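Local coordinates for protein CurJ (Moorea producens 3L, PDB 5TZ6) that probably catalyses a vinylogous dehydration as the dehydratase domain of a polyketide synthase module in curacin biosynthesis, at residues N252-G265 against K276-V289. The protein carries 1 engineered substitution. Residues are numbered along the deposited sequence; the frame is centred on the assembly and turned at random.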
# COMPACT_ATOMS: atom_id res chain seq x y z
N ASN A 252 20.91 18.44 1.35
CA ASN A 252 19.98 19.00 0.38
C ASN A 252 20.38 18.56 -1.02
O ASN A 252 21.55 18.27 -1.27
CB ASN A 252 19.93 20.53 0.47
CG ASN A 252 21.28 21.18 0.28
OD1 ASN A 252 21.91 21.63 1.23
ND2 ASN A 252 21.75 21.22 -0.97
N SER A 253 19.41 18.52 -1.91
CA SER A 253 19.66 18.11 -3.29
C SER A 253 20.19 19.28 -4.10
O SER A 253 19.82 20.44 -3.87
CB SER A 253 18.39 17.55 -3.92
OG SER A 253 18.70 16.62 -4.96
N SER A 254 21.07 18.98 -5.05
CA SER A 254 21.76 19.99 -5.85
C SER A 254 21.22 20.04 -7.27
O SER A 254 21.22 19.03 -7.98
CB SER A 254 23.26 19.71 -5.88
OG SER A 254 23.95 20.72 -6.59
N ASP A 255 20.76 21.23 -7.69
CA ASP A 255 20.48 21.49 -9.10
C ASP A 255 21.73 21.41 -9.97
O ASP A 255 21.62 21.43 -11.20
CB ASP A 255 19.83 22.87 -9.25
CG ASP A 255 19.56 23.24 -10.70
OD1 ASP A 255 19.20 22.35 -11.50
OD2 ASP A 255 19.72 24.44 -11.05
N ASN A 256 22.91 21.32 -9.36
CA ASN A 256 24.15 21.44 -10.11
C ASN A 256 24.42 20.19 -10.95
O ASN A 256 24.27 19.06 -10.48
CB ASN A 256 25.33 21.69 -9.17
CG ASN A 256 25.38 23.12 -8.67
OD1 ASN A 256 24.45 23.90 -8.88
ND2 ASN A 256 26.47 23.48 -8.01
N ASP A 257 24.83 20.42 -12.19
CA ASP A 257 25.34 19.36 -13.05
C ASP A 257 26.78 18.98 -12.73
O ASP A 257 27.25 17.94 -13.21
CB ASP A 257 25.25 19.78 -14.52
CG ASP A 257 23.82 19.86 -15.01
OD1 ASP A 257 22.95 20.35 -14.25
OD2 ASP A 257 23.56 19.46 -16.16
N LEU A 258 27.49 19.79 -11.94
CA LEU A 258 28.85 19.50 -11.51
C LEU A 258 28.91 19.43 -9.99
O LEU A 258 28.47 20.35 -9.31
CB LEU A 258 29.82 20.56 -12.04
CG LEU A 258 31.31 20.24 -11.97
CD1 LEU A 258 32.10 21.21 -12.85
CD2 LEU A 258 31.82 20.27 -10.54
N LEU A 259 29.46 18.33 -9.47
CA LEU A 259 29.66 18.18 -8.03
C LEU A 259 31.10 17.75 -7.76
O LEU A 259 31.80 17.26 -8.66
CB LEU A 259 28.70 17.15 -7.42
CG LEU A 259 27.21 17.33 -7.69
CD1 LEU A 259 26.44 16.24 -6.97
CD2 LEU A 259 26.73 18.72 -7.27
N TRP A 260 31.53 17.92 -6.52
CA TRP A 260 32.85 17.49 -6.09
C TRP A 260 32.71 16.43 -5.01
O TRP A 260 31.84 16.53 -4.15
CB TRP A 260 33.68 18.66 -5.56
CG TRP A 260 34.03 19.70 -6.59
CD1 TRP A 260 33.39 20.89 -6.80
CD2 TRP A 260 35.10 19.65 -7.53
NE1 TRP A 260 34.00 21.57 -7.83
CE2 TRP A 260 35.05 20.83 -8.29
CE3 TRP A 260 36.11 18.71 -7.81
CZ2 TRP A 260 35.96 21.11 -9.30
CZ3 TRP A 260 37.01 18.99 -8.81
CH2 TRP A 260 36.93 20.18 -9.55
N CYS A 261 33.57 15.42 -5.06
CA CYS A 261 33.54 14.31 -4.11
C CYS A 261 34.93 14.12 -3.53
O CYS A 261 35.86 13.72 -4.24
CB CYS A 261 33.05 13.03 -4.77
SG CYS A 261 33.07 11.64 -3.64
N TYR A 262 35.07 14.37 -2.23
CA TYR A 262 36.34 14.22 -1.53
C TYR A 262 36.28 12.98 -0.65
O TYR A 262 35.33 12.80 0.11
CB TYR A 262 36.64 15.46 -0.68
CG TYR A 262 37.87 15.35 0.18
CD1 TYR A 262 39.12 15.12 -0.38
CD2 TYR A 262 37.80 15.52 1.56
CE1 TYR A 262 40.26 15.04 0.40
CE2 TYR A 262 38.93 15.44 2.36
CZ TYR A 262 40.16 15.20 1.77
OH TYR A 262 41.28 15.11 2.55
N THR A 263 37.28 12.12 -0.77
CA THR A 263 37.32 10.85 -0.06
C THR A 263 38.68 10.69 0.59
O THR A 263 39.70 11.09 0.01
CB THR A 263 37.06 9.66 -0.99
OG1 THR A 263 35.76 9.76 -1.58
CG2 THR A 263 37.17 8.35 -0.22
N CYS A 264 38.70 10.12 1.79
CA CYS A 264 39.97 9.75 2.41
C CYS A 264 39.77 8.45 3.17
O CYS A 264 38.68 8.16 3.66
CB CYS A 264 40.52 10.85 3.33
SG CYS A 264 39.27 11.76 4.23
N GLY A 265 40.83 7.66 3.26
CA GLY A 265 40.72 6.37 3.89
C GLY A 265 41.89 5.48 3.53
O GLY A 265 42.78 5.86 2.76
N LYS A 276 38.44 1.36 4.79
CA LYS A 276 37.63 2.29 5.56
C LYS A 276 37.89 3.72 5.11
O LYS A 276 39.04 4.11 4.89
CB LYS A 276 37.91 2.15 7.06
CG LYS A 276 37.69 0.75 7.61
CD LYS A 276 38.26 0.59 9.01
CE LYS A 276 37.85 -0.74 9.62
NZ LYS A 276 38.28 -0.87 11.04
N ALA A 277 36.81 4.49 4.97
CA ALA A 277 36.89 5.79 4.33
C ALA A 277 35.79 6.72 4.85
O ALA A 277 34.73 6.27 5.30
CB ALA A 277 36.77 5.66 2.82
N ASP A 278 36.07 8.02 4.79
CA ASP A 278 35.07 9.07 4.92
C ASP A 278 34.93 9.77 3.58
O ASP A 278 35.92 9.98 2.86
CB ASP A 278 35.46 10.08 6.01
CG ASP A 278 35.39 9.49 7.41
OD1 ASP A 278 34.50 8.66 7.68
OD2 ASP A 278 36.23 9.87 8.26
N ILE A 279 33.70 10.15 3.25
CA ILE A 279 33.38 10.75 1.96
C ILE A 279 32.54 12.00 2.17
O ILE A 279 31.71 12.06 3.08
CB ILE A 279 32.63 9.74 1.05
CG1 ILE A 279 33.40 8.41 1.01
CG2 ILE A 279 32.42 10.33 -0.33
CD1 ILE A 279 32.62 7.27 0.39
N GLN A 280 32.76 12.99 1.30
CA GLN A 280 32.08 14.28 1.35
C GLN A 280 31.72 14.67 -0.07
O GLN A 280 32.60 14.88 -0.91
CB GLN A 280 32.96 15.35 2.01
CG GLN A 280 33.10 15.18 3.51
CD GLN A 280 33.87 16.32 4.14
OE1 GLN A 280 34.85 16.80 3.57
NE2 GLN A 280 33.41 16.78 5.30
N LEU A 281 30.43 14.72 -0.37
CA LEU A 281 29.94 15.23 -1.64
C LEU A 281 29.48 16.67 -1.42
O LEU A 281 28.68 16.92 -0.52
CB LEU A 281 28.79 14.36 -2.14
CG LEU A 281 28.13 14.70 -3.48
CD1 LEU A 281 29.13 14.58 -4.63
CD2 LEU A 281 26.93 13.79 -3.69
N PHE A 282 30.00 17.60 -2.22
CA PHE A 282 29.64 19.00 -2.02
C PHE A 282 29.51 19.74 -3.35
O PHE A 282 29.89 19.25 -4.43
CB PHE A 282 30.62 19.73 -1.09
CG PHE A 282 32.05 19.65 -1.51
CD1 PHE A 282 32.81 18.54 -1.19
CD2 PHE A 282 32.63 20.69 -2.21
CE1 PHE A 282 34.13 18.46 -1.59
CE2 PHE A 282 33.95 20.62 -2.61
CZ PHE A 282 34.70 19.50 -2.30
N ASP A 283 28.97 20.95 -3.23
CA ASP A 283 28.56 21.85 -4.29
C ASP A 283 29.74 22.53 -4.97
O ASP A 283 30.86 22.59 -4.45
CB ASP A 283 27.65 22.95 -3.73
CG ASP A 283 26.40 23.15 -4.56
OD1 ASP A 283 26.33 22.58 -5.66
OD2 ASP A 283 25.50 23.88 -4.10
N GLN A 284 29.45 23.10 -6.15
CA GLN A 284 30.43 23.93 -6.84
C GLN A 284 30.84 25.11 -5.97
O GLN A 284 31.98 25.57 -6.03
CB GLN A 284 29.82 24.44 -8.15
CG GLN A 284 30.82 24.95 -9.16
CD GLN A 284 31.56 23.80 -9.85
OE1 GLN A 284 32.68 23.46 -9.50
NE2 GLN A 284 30.89 23.19 -10.83
N HIS A 285 29.90 25.63 -5.18
CA HIS A 285 30.15 26.68 -4.20
C HIS A 285 30.62 26.16 -2.85
O HIS A 285 31.00 26.97 -2.00
CB HIS A 285 28.91 27.55 -4.02
CG HIS A 285 28.43 28.18 -5.28
ND1 HIS A 285 27.77 27.47 -6.26
CD2 HIS A 285 28.54 29.44 -5.75
CE1 HIS A 285 27.48 28.27 -7.27
NE2 HIS A 285 27.94 29.48 -6.98
N GLY A 286 30.59 24.85 -2.63
CA GLY A 286 31.03 24.30 -1.36
C GLY A 286 29.93 23.93 -0.40
O GLY A 286 30.23 23.47 0.71
N GLN A 287 28.67 24.15 -0.76
CA GLN A 287 27.59 23.66 0.08
C GLN A 287 27.63 22.14 0.13
O GLN A 287 27.58 21.47 -0.91
CB GLN A 287 26.24 24.15 -0.45
CG GLN A 287 25.92 25.58 -0.05
CD GLN A 287 25.03 26.29 -1.06
OE1 GLN A 287 25.13 26.06 -2.27
NE2 GLN A 287 24.15 27.17 -0.57
N LEU A 288 27.74 21.60 1.34
CA LEU A 288 27.81 20.16 1.52
C LEU A 288 26.48 19.53 1.12
O LEU A 288 25.43 19.88 1.66
CB LEU A 288 28.15 19.85 2.97
CG LEU A 288 28.78 18.51 3.35
CD1 LEU A 288 30.00 18.22 2.48
CD2 LEU A 288 29.16 18.55 4.82
N VAL A 289 26.52 18.63 0.15
CA VAL A 289 25.33 17.92 -0.32
C VAL A 289 25.08 16.65 0.49
O VAL A 289 23.95 16.36 0.87
CB VAL A 289 25.48 17.62 -1.83
CG1 VAL A 289 24.53 16.50 -2.25
CG2 VAL A 289 25.24 18.88 -2.65
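Three hydrogen-bonded pairs, Trp260 with Phe282, Tyr262 with Gln280 and Cys264 with Asp278, join strands 258-265 and 276-282 into an antiparallel hairpin. Each is closed by two backbone bonds, the straightest being Trp260 N to Phe282 O (N-H...O 174°).

Aromatic packing occupies the face bearing Trp260, Tyr262 and Phe282. Phe282 takes chi1 55°, which sets CG between its backbone N and carbonyl carbon and brings the ring beneath Trp260 CB, a CH-pi contact 3.8 Å from CB to the ring centroid. Tyr262 CB meets the edge of the same ring, and helix 151-157 covers Trp260 and Tyr262.

Among side-chain polar bonds, Trp260 NE1 donates to Gln284 OE1 at 2.8 Å, approaching from above the amide's carbonyl plane, with the indole and amide planes 85° apart. An alanine in place of Trp260 would keep the CB over Phe282 but would probably leave Gln284 OE1 without its indole donor and open a gap beside Leu258 and helix 151-157. Ser254 OG donates to Asp283 OD1 at 3.2 Å and accepts from Asn256 N, forming an ST turn.

On the opposite face, Leu259 CB lies 3.8 Å from Leu281 CD1 and Cys261 SG 3.6 Å from Ile279 CG2, with helix 215-223 against Leu259, Cys261 and Leu281. In this hot-dog-family dehydratase domain, backbone bonds thus set the hairpin's register, while side-chain bonds tie Ser254 and Trp260 to Asp283 and Gln284 at the end away from the turn, where 283-287 leads on to strand 288-300.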